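Local coordinates for protein D-mannose isomerase (Marinomonas mediterranea, PDB 5X32) that catalyses the reversible isomerisation of D-mannose to D-fructose and, less efficiently, acts on D-lyxose, while leaving D-glucose untouched, at residues A[261-264]-A[270-273]. Sequence-based numbering, arbitrary orientation.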
loop_
_atom_site.group_PDB
_atom_site.type_symbol
_atom_site.label_atom_id
_atom_site.label_comp_id
_atom_site.label_asym_id
_atom_site.label_seq_id
_atom_site.Cartn_x
_atom_site.Cartn_y
_atom_site.Cartn_z
ATOM N N MET A 261 2.375 -12.568 6.175
ATOM C CA MET A 261 1.230 -12.155 6.964
ATOM C C MET A 261 0.090 -13.205 6.883
ATOM O O MET A 261 -0.561 -13.509 7.879
ATOM C CB MET A 261 0.773 -10.788 6.488
ATOM C CG MET A 261 1.681 -9.642 6.901
ATOM S SD MET A 261 1.053 -8.072 6.264
ATOM C CE MET A 261 -0.519 -7.922 7.131
ATOM N N LEU A 262 -0.122 -13.772 5.704
ATOM C CA LEU A 262 -1.101 -14.829 5.523
ATOM C C LEU A 262 -0.628 -16.110 6.204
ATOM O O LEU A 262 -1.415 -16.863 6.758
ATOM C CB LEU A 262 -1.314 -15.086 4.041
ATOM C CG LEU A 262 -2.268 -14.113 3.368
ATOM C CD1 LEU A 262 -2.351 -14.451 1.901
ATOM C CD2 LEU A 262 -3.640 -14.149 4.026
ATOM N N ASP A 263 0.677 -16.340 6.185
ATOM C CA ASP A 263 1.245 -17.540 6.767
ATOM C C ASP A 263 1.092 -17.523 8.281
ATOM O O ASP A 263 1.180 -18.577 8.919
ATOM C CB ASP A 263 2.714 -17.705 6.377
ATOM C CG ASP A 263 3.211 -19.116 6.597
ATOM O OD1 ASP A 263 2.367 -20.005 6.839
ATOM O OD2 ASP A 263 4.432 -19.345 6.480
ATOM N N LYS A 264 0.894 -16.348 8.881
ATOM C CA LYS A 264 0.669 -16.391 10.322
ATOM C C LYS A 264 -0.816 -16.519 10.616
ATOM O O LYS A 264 -1.199 -17.070 11.644
ATOM C CB LYS A 264 1.225 -15.131 11.001
ATOM C CG LYS A 264 0.423 -14.543 12.214
ATOM C CD LYS A 264 0.160 -15.429 13.450
ATOM C CE LYS A 264 -0.263 -14.573 14.649
ATOM N NZ LYS A 264 -1.520 -13.745 14.357
ATOM N N TRP A 270 3.867 -23.400 1.067
ATOM C CA TRP A 270 4.608 -22.703 0.006
ATOM C C TRP A 270 4.828 -21.203 0.299
ATOM O O TRP A 270 5.632 -20.542 -0.373
ATOM C CB TRP A 270 3.895 -22.849 -1.344
ATOM C CG TRP A 270 2.540 -22.173 -1.418
ATOM C CD1 TRP A 270 1.343 -22.724 -1.089
ATOM C CD2 TRP A 270 2.252 -20.835 -1.871
ATOM N NE1 TRP A 270 0.329 -21.820 -1.294
ATOM C CE2 TRP A 270 0.859 -20.654 -1.775
ATOM C CE3 TRP A 270 3.035 -19.775 -2.336
ATOM C CZ2 TRP A 270 0.231 -19.458 -2.134
ATOM C CZ3 TRP A 270 2.403 -18.580 -2.683
ATOM C CH2 TRP A 270 1.019 -18.439 -2.583
ATOM N N TYR A 271 4.129 -20.674 1.305
ATOM C CA TYR A 271 4.200 -19.245 1.626
ATOM C C TYR A 271 5.634 -18.768 1.860
ATOM O O TYR A 271 6.126 -17.873 1.159
ATOM C CB TYR A 271 3.357 -18.935 2.854
ATOM C CG TYR A 271 1.888 -18.813 2.565
ATOM C CD1 TYR A 271 1.415 -18.818 1.260
ATOM C CD2 TYR A 271 0.962 -18.692 3.600
ATOM C CE1 TYR A 271 0.060 -18.699 0.997
ATOM C CE2 TYR A 271 -0.385 -18.574 3.347
ATOM C CZ TYR A 271 -0.833 -18.583 2.043
ATOM O OH TYR A 271 -2.178 -18.477 1.773
ATOM N N LEU A 272 6.305 -19.376 2.837
ATOM C CA LEU A 272 7.643 -18.936 3.212
ATOM C C LEU A 272 8.682 -19.146 2.112
ATOM O O LEU A 272 9.466 -18.244 1.863
ATOM C CB LEU A 272 8.091 -19.625 4.499
ATOM C CG LEU A 272 9.448 -19.163 5.005
ATOM C CD1 LEU A 272 9.396 -17.664 5.269
ATOM C CD2 LEU A 272 9.794 -19.894 6.282
ATOM N N PRO A 273 8.715 -20.329 1.458
ATOM C CA PRO A 273 9.681 -20.411 0.356
ATOM C C PRO A 273 9.414 -19.406 -0.774
ATOM O O PRO A 273 10.364 -18.923 -1.399
ATOM C CB PRO A 273 9.519 -21.846 -0.153
ATOM C CG PRO A 273 9.037 -22.592 1.018
ATOM C CD PRO A 273 8.178 -21.659 1.804
#
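Tyr271 reaches across from the first turn of helix 271-286 and lays its ring alongside the last turn of helix 249-265, where Leu262 and Asp263 receive it. The CD2 side of the ring does most of the touching: CD2 lies 3.4 Å from CA of Asp263, which sits at the ring edge near its plane, and 3.4 Å from CB of the same residue. One atom further along, CE2 meets CB of Leu262 at 3.7 Å, an apolar contact that comes in at a slant. Leu262 accompanies the phenol toward helix 193-212, with its CD1 methyl 4.0 Å from the Tyr271 hydroxyl OH. In Tyr271 the ring carbon CG is anti to the carbonyl carbon (chi1 -80°), which swings the ring back beside its backbone N and along the flank of the other helix.

Asp263 brings its carboxylate carbon to the same ring edge, in the ring plane, with CG anti to the backbone N (chi1 -162°). The group passes beside CB of Tyr271, 3.8 Å from OD2, and stands nearly perpendicular to the phenol, the two planes 81° apart. OD2 is the oxygen nearer the start of the second helix, but at 4.1 Å from N of Leu272 it is too far for a hydrogen bond. The other oxygen, OD1, accepts a weak one from the backbone N of Glu268, tying the side chain to the short connection between the helices.

The contact lies at the closed end of a helical hairpin in the alpha-helical barrel of the N-acylglucosamine 2-epimerase family, away from the presumed catalytic histidines. Helix 193-212 packs on Leu262 through Ala203 and on Tyr271 through Lys200; Met184 of helix 173-190 touches Leu262, while Leu272 leans on Ala327 and Thr328 of helix 311-328.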